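Local coordinates for pesticidal crystal protein Cry4Aa (Bacillus thuringiensis, PDB 2C9K) that binds to midgut epithelial cells of insects and promotes their colloid-osmotic lysis, acting as a mosquito-larvicidal pore-forming toxin, at residues Val240-Asn245 with Ser257-Glu262; Leu299-Lys304 with Thr314-Met319; Arg522-Ser527 with Leu563-Phe568. One frame throughout, in Å; residues are numbered along the deposited sequence.

Contact 1: Val240-Asn245 with Ser257-Glu262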
loop_
_atom_site.group_PDB
_atom_site.type_symbol
_atom_site.label_atom_id
_atom_site.label_comp_id
_atom_site.label_asym_id
_atom_site.label_seq_id
_atom_site.Cartn_x
_atom_site.Cartn_y
_atom_site.Cartn_z
ATOM N N VAL A 240 6.850 4.899 1.464
ATOM C CA VAL A 240 6.664 6.123 2.233
ATOM C C VAL A 240 5.780 5.930 3.470
ATOM O O VAL A 240 5.949 6.618 4.476
ATOM C CB VAL A 240 6.044 7.228 1.348
ATOM C CG1 VAL A 240 5.842 8.512 2.154
ATOM C CG2 VAL A 240 6.938 7.478 0.143
ATOM N N ALA A 241 4.828 5.002 3.393
ATOM C CA ALA A 241 3.929 4.734 4.518
ATOM C C ALA A 241 4.641 4.088 5.718
ATOM O O ALA A 241 4.150 4.145 6.845
ATOM C CB ALA A 241 2.778 3.851 4.060
ATOM N N LEU A 242 5.799 3.481 5.479
ATOM C CA LEU A 242 6.547 2.838 6.555
ATOM C C LEU A 242 7.613 3.749 7.180
ATOM O O LEU A 242 8.126 3.459 8.267
ATOM C CB LEU A 242 7.215 1.564 6.035
ATOM C CG LEU A 242 6.266 0.591 5.344
ATOM C CD1 LEU A 242 7.065 -0.533 4.685
ATOM C CD2 LEU A 242 5.278 0.039 6.361
ATOM N N PHE A 243 7.935 4.847 6.495
ATOM C CA PHE A 243 8.956 5.783 6.974
ATOM C C PHE A 243 8.803 6.215 8.436
ATOM O O PHE A 243 9.794 6.345 9.166
ATOM C CB PHE A 243 8.984 7.022 6.075
ATOM C CG PHE A 243 9.671 6.805 4.742
ATOM C CD1 PHE A 243 9.578 7.766 3.734
ATOM C CD2 PHE A 243 10.437 5.668 4.508
ATOM C CE1 PHE A 243 10.235 7.599 2.525
ATOM C CE2 PHE A 243 11.098 5.494 3.297
ATOM C CZ PHE A 243 10.999 6.460 2.304
ATOM N N PRO A 244 7.559 6.432 8.890
ATOM C CA PRO A 244 7.356 6.851 10.278
ATOM C C PRO A 244 7.885 5.842 11.270
ATOM O O PRO A 244 8.138 6.172 12.416
ATOM C CB PRO A 244 5.842 7.012 10.369
ATOM C CG PRO A 244 5.462 7.396 8.973
ATOM C CD PRO A 244 6.282 6.427 8.160
ATOM N N ASN A 245 8.041 4.603 10.831
ATOM C CA ASN A 245 8.549 3.556 11.709
ATOM C C ASN A 245 10.024 3.801 11.997
ATOM O O ASN A 245 10.566 3.290 12.976
ATOM C CB ASN A 245 8.374 2.183 11.057
ATOM C CG ASN A 245 6.918 1.849 10.762
ATOM O OD1 ASN A 245 6.619 0.790 10.205
ATOM N ND2 ASN A 245 6.006 2.747 11.134
ATOM N N SER A 257 3.438 -3.248 11.188
ATOM C CA SER A 257 2.463 -2.422 10.497
ATOM C C SER A 257 1.975 -3.105 9.232
ATOM O O SER A 257 2.534 -4.118 8.824
ATOM C CB SER A 257 3.089 -1.077 10.139
ATOM O OG SER A 257 4.116 -1.254 9.190
ATOM N N GLU A 258 0.932 -2.551 8.618
ATOM C CA GLU A 258 0.380 -3.115 7.392
ATOM C C GLU A 258 -0.084 -2.030 6.421
ATOM O O GLU A 258 -0.251 -0.874 6.795
ATOM C CB GLU A 258 -0.772 -4.071 7.727
ATOM C CG GLU A 258 -1.966 -3.449 8.454
ATOM C CD GLU A 258 -2.921 -4.506 9.038
ATOM O OE1 GLU A 258 -4.106 -4.188 9.272
ATOM O OE2 GLU A 258 -2.485 -5.655 9.281
ATOM N N LEU A 259 -0.272 -2.406 5.164
ATOM C CA LEU A 259 -0.711 -1.475 4.133
ATOM C C LEU A 259 -2.119 -1.911 3.727
ATOM O O LEU A 259 -2.295 -3.017 3.212
ATOM C CB LEU A 259 0.254 -1.548 2.942
ATOM C CG LEU A 259 1.753 -1.382 3.263
ATOM C CD1 LEU A 259 2.593 -1.823 2.082
ATOM C CD2 LEU A 259 2.061 0.060 3.622
ATOM N N THR A 260 -3.114 -1.047 3.955
ATOM C CA THR A 260 -4.521 -1.377 3.659
ATOM C C THR A 260 -5.093 -0.902 2.334
ATOM O O THR A 260 -6.184 -1.324 1.954
ATOM C CB THR A 260 -5.473 -0.832 4.731
ATOM O OG1 THR A 260 -5.566 0.588 4.588
ATOM C CG2 THR A 260 -4.973 -1.169 6.125
ATOM N N ARG A 261 -4.375 -0.023 1.643
ATOM C CA ARG A 261 -4.832 0.504 0.350
ATOM C C ARG A 261 -5.095 -0.553 -0.736
ATOM O O ARG A 261 -4.489 -1.632 -0.738
ATOM C CB ARG A 261 -3.799 1.487 -0.197
ATOM C CG ARG A 261 -2.670 0.839 -1.003
ATOM C CD ARG A 261 -1.874 -0.157 -0.175
ATOM N NE ARG A 261 -0.750 -0.725 -0.915
ATOM C CZ ARG A 261 -0.844 -1.750 -1.756
ATOM N NH1 ARG A 261 -2.020 -2.334 -1.964
ATOM N NH2 ARG A 261 0.241 -2.189 -2.390
ATOM N N GLU A 262 -5.986 -0.228 -1.669
ATOM C CA GLU A 262 -6.284 -1.123 -2.789
ATOM C C GLU A 262 -5.656 -0.579 -4.066
ATOM O O GLU A 262 -5.465 0.631 -4.209
ATOM C CB GLU A 262 -7.795 -1.242 -3.045
ATOM C CG GLU A 262 -8.567 -2.136 -2.084
ATOM C CD GLU A 262 -10.011 -2.379 -2.517
ATOM O OE1 GLU A 262 -10.786 -1.410 -2.630
ATOM O OE2 GLU A 262 -10.373 -3.547 -2.746
#

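Contact 2: Leu299-Lys304 with Thr314-Met319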
loop_
_atom_site.group_PDB
_atom_site.type_symbol
_atom_site.label_atom_id
_atom_site.label_comp_id
_atom_site.label_asym_id
_atom_site.label_seq_id
_atom_site.Cartn_x
_atom_site.Cartn_y
_atom_site.Cartn_z
ATOM N N LEU A 299 -16.582 -15.219 -5.166
ATOM C CA LEU A 299 -16.805 -14.608 -6.473
ATOM C C LEU A 299 -17.992 -15.341 -7.108
ATOM O O LEU A 299 -18.004 -16.561 -7.198
ATOM C CB LEU A 299 -15.552 -14.757 -7.331
ATOM C CG LEU A 299 -14.660 -13.524 -7.478
ATOM C CD1 LEU A 299 -14.756 -12.650 -6.247
ATOM C CD2 LEU A 299 -13.226 -13.970 -7.732
ATOM N N ASN A 300 -18.991 -14.593 -7.546
ATOM C CA ASN A 300 -20.187 -15.199 -8.118
ATOM C C ASN A 300 -20.474 -14.720 -9.537
ATOM O O ASN A 300 -20.963 -13.611 -9.734
ATOM C CB ASN A 300 -21.369 -14.885 -7.205
ATOM C CG ASN A 300 -21.070 -15.202 -5.748
ATOM O OD1 ASN A 300 -21.224 -16.339 -5.303
ATOM N ND2 ASN A 300 -20.618 -14.199 -5.005
ATOM N N PHE A 301 -20.171 -15.568 -10.518
ATOM C CA PHE A 301 -20.387 -15.249 -11.929
ATOM C C PHE A 301 -21.530 -16.052 -12.544
ATOM O O PHE A 301 -21.534 -17.280 -12.486
ATOM C CB PHE A 301 -19.117 -15.523 -12.740
ATOM C CG PHE A 301 -18.028 -14.521 -12.524
ATOM C CD1 PHE A 301 -17.353 -14.455 -11.311
ATOM C CD2 PHE A 301 -17.678 -13.633 -13.536
ATOM C CE1 PHE A 301 -16.338 -13.516 -11.107
ATOM C CE2 PHE A 301 -16.667 -12.689 -13.344
ATOM C CZ PHE A 301 -15.996 -12.629 -12.129
ATOM N N TYR A 302 -22.496 -15.354 -13.135
ATOM C CA TYR A 302 -23.623 -16.014 -13.784
ATOM C C TYR A 302 -23.278 -16.347 -15.237
ATOM O O TYR A 302 -22.705 -15.525 -15.950
ATOM C CB TYR A 302 -24.862 -15.121 -13.789
ATOM C CG TYR A 302 -25.482 -14.855 -12.446
ATOM C CD1 TYR A 302 -25.111 -13.744 -11.691
ATOM C CD2 TYR A 302 -26.478 -15.688 -11.945
ATOM C CE1 TYR A 302 -25.728 -13.466 -10.467
ATOM C CE2 TYR A 302 -27.098 -15.424 -10.725
ATOM C CZ TYR A 302 -26.719 -14.312 -9.995
ATOM O OH TYR A 302 -27.331 -14.055 -8.792
ATOM N N GLU A 303 -23.636 -17.551 -15.673
ATOM C CA GLU A 303 -23.387 -17.981 -17.046
ATOM C C GLU A 303 -24.732 -18.078 -17.753
ATOM O O GLU A 303 -25.778 -18.021 -17.109
ATOM C CB GLU A 303 -22.718 -19.351 -17.061
ATOM C CG GLU A 303 -23.507 -20.392 -16.289
ATOM C CD GLU A 303 -22.992 -21.794 -16.505
ATOM O OE1 GLU A 303 -21.796 -22.040 -16.241
ATOM O OE2 GLU A 303 -23.792 -22.650 -16.936
ATOM N N LYS A 304 -24.712 -18.231 -19.072
ATOM C CA LYS A 304 -25.957 -18.335 -19.825
ATOM C C LYS A 304 -26.541 -19.747 -19.746
ATOM O O LYS A 304 -25.801 -20.732 -19.673
ATOM C CB LYS A 304 -25.726 -17.932 -21.288
ATOM C CG LYS A 304 -25.498 -16.435 -21.471
ATOM C CD LYS A 304 -25.341 -16.040 -22.927
ATOM C CE LYS A 304 -24.047 -16.568 -23.511
ATOM N NZ LYS A 304 -23.877 -16.110 -24.924
ATOM N N THR A 314 -22.295 -13.692 -17.967
ATOM C CA THR A 314 -23.190 -12.591 -18.206
ATOM C C THR A 314 -22.991 -11.437 -17.244
ATOM O O THR A 314 -22.901 -10.283 -17.661
ATOM C CB THR A 314 -24.626 -13.099 -18.118
ATOM O OG1 THR A 314 -25.074 -13.437 -19.435
ATOM C CG2 THR A 314 -25.545 -12.075 -17.490
ATOM N N SER A 315 -22.925 -11.761 -15.958
ATOM C CA SER A 315 -22.778 -10.756 -14.908
ATOM C C SER A 315 -22.101 -11.368 -13.682
ATOM O O SER A 315 -21.735 -12.543 -13.703
ATOM C CB SER A 315 -24.166 -10.246 -14.524
ATOM O OG SER A 315 -25.026 -11.345 -14.261
ATOM N N HIS A 316 -21.933 -10.584 -12.619
ATOM C CA HIS A 316 -21.316 -11.114 -11.410
ATOM C C HIS A 316 -21.502 -10.219 -10.201
ATOM O O HIS A 316 -21.971 -9.096 -10.322
ATOM C CB HIS A 316 -19.816 -11.350 -11.623
ATOM C CG HIS A 316 -18.993 -10.102 -11.579
ATOM N ND1 HIS A 316 -19.029 -9.146 -12.571
ATOM C CD2 HIS A 316 -18.101 -9.657 -10.662
ATOM C CE1 HIS A 316 -18.192 -8.169 -12.270
ATOM N NE2 HIS A 316 -17.617 -8.455 -11.118
ATOM N N TYR A 317 -21.157 -10.742 -9.031
ATOM C CA TYR A 317 -21.232 -9.976 -7.793
ATOM C C TYR A 317 -20.243 -10.564 -6.788
ATOM O O TYR A 317 -19.849 -11.724 -6.904
ATOM C CB TYR A 317 -22.672 -9.943 -7.239
ATOM C CG TYR A 317 -23.238 -11.261 -6.755
ATOM C CD1 TYR A 317 -22.839 -11.812 -5.536
ATOM C CD2 TYR A 317 -24.168 -11.962 -7.521
ATOM C CE1 TYR A 317 -23.347 -13.027 -5.096
ATOM C CE2 TYR A 317 -24.684 -13.182 -7.091
ATOM C CZ TYR A 317 -24.269 -13.713 -5.878
ATOM O OH TYR A 317 -24.752 -14.937 -5.462
ATOM N N ASN A 318 -19.818 -9.752 -5.828
ATOM C CA ASN A 318 -18.853 -10.175 -4.812
ATOM C C ASN A 318 -19.521 -10.342 -3.453
ATOM O O ASN A 318 -20.478 -9.627 -3.135
ATOM C CB ASN A 318 -17.750 -9.121 -4.640
ATOM C CG ASN A 318 -17.046 -8.778 -5.934
ATOM O OD1 ASN A 318 -16.089 -9.444 -6.324
ATOM N ND2 ASN A 318 -17.515 -7.732 -6.608
ATOM N N MET A 319 -19.008 -11.283 -2.663
ATOM C CA MET A 319 -19.481 -11.524 -1.296
ATOM C C MET A 319 -18.249 -11.243 -0.430
ATOM O O MET A 319 -17.170 -11.798 -0.667
ATOM C CB MET A 319 -19.953 -12.972 -1.113
ATOM C CG MET A 319 -21.343 -13.278 -1.699
ATOM S SD MET A 319 -22.691 -12.245 -1.026
ATOM C CE MET A 319 -22.871 -12.912 0.624
#

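Contact 3: Arg522-Ser527 with Leu563-Phe568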
loop_
_atom_site.group_PDB
_atom_site.type_symbol
_atom_site.label_atom_id
_atom_site.label_comp_id
_atom_site.label_asym_id
_atom_site.label_seq_id
_atom_site.Cartn_x
_atom_site.Cartn_y
_atom_site.Cartn_z
ATOM N N ARG A 522 -2.329 3.899 21.977
ATOM C CA ARG A 522 -1.964 5.221 21.452
ATOM C C ARG A 522 -2.611 5.456 20.093
ATOM O O ARG A 522 -2.732 4.531 19.302
ATOM C CB ARG A 522 -0.445 5.290 21.319
ATOM C CG ARG A 522 0.096 6.608 20.861
ATOM C CD ARG A 522 1.607 6.582 20.878
ATOM N NE ARG A 522 2.178 5.909 19.714
ATOM C CZ ARG A 522 3.480 5.676 19.555
ATOM N NH1 ARG A 522 4.338 6.053 20.491
ATOM N NH2 ARG A 522 3.933 5.091 18.454
ATOM N N ILE A 523 -3.008 6.691 19.810
ATOM C CA ILE A 523 -3.677 7.013 18.550
ATOM C C ILE A 523 -2.933 8.009 17.648
ATOM O O ILE A 523 -2.426 9.028 18.124
ATOM C CB ILE A 523 -5.097 7.567 18.846
ATOM C CG1 ILE A 523 -6.032 6.418 19.196
ATOM C CG2 ILE A 523 -5.644 8.331 17.663
ATOM C CD1 ILE A 523 -7.373 6.905 19.651
ATOM N N ARG A 524 -2.868 7.704 16.349
ATOM C CA ARG A 524 -2.222 8.583 15.366
ATOM C C ARG A 524 -3.376 9.202 14.589
ATOM O O ARG A 524 -4.007 8.538 13.768
ATOM C CB ARG A 524 -1.315 7.787 14.414
ATOM C CG ARG A 524 -0.484 8.660 13.459
ATOM C CD ARG A 524 0.630 7.869 12.768
ATOM N NE ARG A 524 1.615 8.708 12.072
ATOM C CZ ARG A 524 1.493 9.167 10.824
ATOM N NH1 ARG A 524 0.421 8.882 10.099
ATOM N NH2 ARG A 524 2.457 9.903 10.290
ATOM N N TYR A 525 -3.645 10.477 14.851
ATOM C CA TYR A 525 -4.766 11.167 14.223
ATOM C C TYR A 525 -4.382 12.535 13.690
ATOM O O TYR A 525 -3.271 13.013 13.898
ATOM C CB TYR A 525 -5.857 11.386 15.262
ATOM C CG TYR A 525 -5.452 12.470 16.243
ATOM C CD1 TYR A 525 -6.076 13.722 16.239
ATOM C CD2 TYR A 525 -4.371 12.280 17.105
ATOM C CE1 TYR A 525 -5.626 14.752 17.061
ATOM C CE2 TYR A 525 -3.916 13.308 17.929
ATOM C CZ TYR A 525 -4.545 14.536 17.898
ATOM O OH TYR A 525 -4.078 15.547 18.700
ATOM N N ALA A 526 -5.350 13.165 13.036
ATOM C CA ALA A 526 -5.217 14.507 12.479
ATOM C C ALA A 526 -6.462 15.236 12.975
ATOM O O ALA A 526 -7.494 14.611 13.237
ATOM C CB ALA A 526 -5.201 14.459 10.957
ATOM N N SER A 527 -6.379 16.553 13.106
ATOM C CA SER A 527 -7.523 17.307 13.603
ATOM C C SER A 527 -7.342 18.806 13.499
ATOM O O SER A 527 -6.287 19.331 13.837
ATOM C CB SER A 527 -7.774 16.945 15.068
ATOM O OG SER A 527 -8.771 17.773 15.642
ATOM N N LEU A 563 -3.158 16.519 3.461
ATOM C CA LEU A 563 -2.553 16.745 4.768
ATOM C C LEU A 563 -1.072 16.379 4.681
ATOM O O LEU A 563 -0.688 15.445 3.967
ATOM C CB LEU A 563 -3.218 15.883 5.844
ATOM C CG LEU A 563 -4.649 16.218 6.271
ATOM C CD1 LEU A 563 -5.045 15.341 7.454
ATOM C CD2 LEU A 563 -4.744 17.686 6.653
ATOM N N LYS A 564 -0.237 17.119 5.399
ATOM C CA LYS A 564 1.186 16.849 5.376
ATOM C C LYS A 564 1.553 15.908 6.499
ATOM O O LYS A 564 0.737 15.604 7.363
ATOM C CB LYS A 564 1.980 18.148 5.500
ATOM C CG LYS A 564 1.619 19.180 4.453
ATOM C CD LYS A 564 1.692 18.598 3.064
ATOM C CE LYS A 564 1.090 19.545 2.046
ATOM N NZ LYS A 564 0.931 18.886 0.718
ATOM N N TYR A 565 2.793 15.441 6.471
ATOM C CA TYR A 565 3.293 14.521 7.475
ATOM C C TYR A 565 3.188 15.127 8.867
ATOM O O TYR A 565 2.781 14.457 9.810
ATOM C CB TYR A 565 4.750 14.174 7.171
ATOM C CG TYR A 565 5.412 13.345 8.238
ATOM C CD1 TYR A 565 5.251 11.962 8.283
ATOM C CD2 TYR A 565 6.184 13.951 9.221
ATOM C CE1 TYR A 565 5.848 11.207 9.283
ATOM C CE2 TYR A 565 6.780 13.207 10.223
ATOM C CZ TYR A 565 6.610 11.846 10.250
ATOM O OH TYR A 565 7.196 11.141 11.264
ATOM N N LYS A 566 3.558 16.393 8.996
ATOM C CA LYS A 566 3.506 17.072 10.283
ATOM C C LYS A 566 2.079 17.227 10.805
ATOM O O LYS A 566 1.869 17.482 11.989
ATOM C CB LYS A 566 4.188 18.439 10.157
ATOM C CG LYS A 566 4.077 19.332 11.376
ATOM C CD LYS A 566 2.822 20.189 11.319
ATOM C CE LYS A 566 2.897 21.188 10.175
ATOM N NZ LYS A 566 4.073 22.098 10.333
ATOM N N ASP A 567 1.101 17.052 9.917
ATOM C CA ASP A 567 -0.310 17.190 10.271
ATOM C C ASP A 567 -0.845 16.068 11.140
ATOM O O ASP A 567 -1.868 16.235 11.797
ATOM C CB ASP A 567 -1.165 17.317 9.007
ATOM C CG ASP A 567 -0.893 18.606 8.245
ATOM O OD1 ASP A 567 -1.356 18.731 7.091
ATOM O OD2 ASP A 567 -0.218 19.500 8.807
ATOM N N PHE A 568 -0.171 14.922 11.139
ATOM C CA PHE A 568 -0.602 13.809 11.975
ATOM C C PHE A 568 0.262 13.765 13.223
ATOM O O PHE A 568 1.483 13.894 13.145
ATOM C CB PHE A 568 -0.501 12.481 11.222
ATOM C CG PHE A 568 -1.512 12.339 10.114
ATOM C CD1 PHE A 568 -1.273 12.888 8.858
ATOM C CD2 PHE A 568 -2.724 11.694 10.342
ATOM C CE1 PHE A 568 -2.219 12.802 7.852
ATOM C CE2 PHE A 568 -3.681 11.602 9.343
ATOM C CZ PHE A 568 -3.428 12.159 8.092
#

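Contact 1: Val240-Asn245 with Ser257-Glu262
CA of A241 lies 7.8 Å from CA of L259, and CA of L242 lies 7.7 Å from CA of S257, too wide for backbone pairing, so two irregular segments meet here through side chains. In the three-domain fold of the delta-endotoxins this is where the chain leaves the N-terminal helical domain: 240-245 comes off the end of helix 222-240 and turns into a 3-10 segment, while 257-262 leads towards strand 262-267. The apolar part centres on CD2 of L259. It approaches CB of A241 at 3.9 Å and CD2 of L242 at 4.2 Å, one methyl serving both neighbours. L242 contributes because its CG stands anti to the carbonyl carbon (chi1 -53°), which swings CD2 across to the other segment although CB itself does not aim there. Helix 5-16 adds to the cluster, with V10 against L259 and L14 against both L242 and S257. E258 makes a salt bridge with K478, tying the segment to the C-terminal domain. The polar side is slight: OG of S257 lies 3.3 Å from the methyl CD2 of L242 and gives OD1 of N245 a weak hydrogen bond of 3.4 Å.

Contact 2: Leu299-Lys304 with Thr314-Met319
N300 lies over Y317, and F301 lies alongside H316, on the two faces of an antiparallel pair of strands whose short axes run at 163°. On the face carrying N300, Y302 and Y317, the amide of N300 is stacked on the phenol ring with planes 22° apart, and CB of N300 sits 3.5 Å from the centroid of the Y317 ring, a CH-pi contact. The same amide turns its ND2 to O of Y317, a hydrogen bond of 3.2 Å with the oxygen in the amide plane but the donor above the carbonyl plane. Since N of N300 also donates to that oxygen, nearly in line with its C=O bond, O of Y317 is gripped twice. The amide's other end, OD1, is hydrogen-bonded to OG of S345 on the neighbouring strand, so both ends hold its rotation. Y302 brings its phenol to the edge of the Y317 ring, CE1 of Y302 lying 3.5 Å from CE2 of Y317; the two rings are oblique, neither stacked nor edge-to-face.

On the opposite face the rings of F301 and H316 form an offset stack, centroids 4.7 Å apart and planes at 13°. The backbone of this non-hydrogen-bonded pair sets CB of H316 over the F301 ring, 3.6 Å from its centroid. CG of H316, between its backbone N and carbonyl carbon, then lays the imidazole beside that ring. NE2 of H316 is hydrogen-bonded to O of I437 on strand 432-440. Beneath the side chains, N of Y317 makes a backbone hydrogen bond of 3.0 Å to O of N300. Another, of 2.8 Å, joins N of T314 to O of Y302. Strands 329-335 and 342-347 flank the pair, making this the central beta hairpin of a four-stranded antiparallel sheet in the middle domain, the beta-prism domain of three-domain Cry toxins.

Contact 3: Arg522-Ser527 with Leu563-Phe568
A526 and F568 form the close part of this contact, at the end of strand 517-527, where their CA atoms come within 4.7 Å. CB of A526 lies over one face of the F568 ring, displaced toward its rim, 4.0 Å from the centroid and 26° off the normal: a CH-pi contact. Its nearest ring atom is CE2 of F568 at 3.6 Å, and the same methyl meets CD1 of L563 at 3.6 Å, so one small side chain is shared by two larger apolar ones. L601 of strand 600-609 packs on A526 and L563. Alongside, a CA-H...O contact puts CA of F568 3.4 Å from O of Y525.

R524 reaches the loop more loosely. The side chain runs out extended from CG to NE, with CG opposite the backbone N, and lays its guanidinium across CB of F568, which lies 3.9 Å from NH1 of R524 over one face of the group. Guanidinium and F568 ring are nearly parallel, planes 4° apart, yet the group rides over CB and the ring's root more than over its centre. At its edge, NH2 of R524 is 3.8 Å from CE1 of Y565, whose ring is inclined by 49°. Y565 is partly exposed; K564, just before the 3-10 segment 565-567, and K566 within it are exposed. D567 steadies this turn by accepting N of K564 at OD1.

NH1 of R524 forms a salt bridge with OD2 of D603. The loop therefore meets the strand by apolar and flat-group packing, while the arginine's charge is probably balanced within the strand's own sheet, and that bond would limit the rotation of the guanidinium that packs on F568.

From the N terminus, contact 1 comes first and closes a short loop of 11 residues where helix 222-240 gives way to the first strands, joining the helical domain to the segment that leads into the middle domain. Contact 2 follows in series, closing a hairpin connection of nine residues within that middle domain; the centres of contacts 1 and 2 are about 33 Å apart. Contact 3 opens later and closes a loop of 35 residues in the C-terminal domain. No loop contains or crosses another. Contacts 1 and 3 nevertheless touch in space: CG of P244 packs 3.8 Å from CE1 of Y565, bringing the helical and C-terminal domains together, whereas contact 2 stands apart from both.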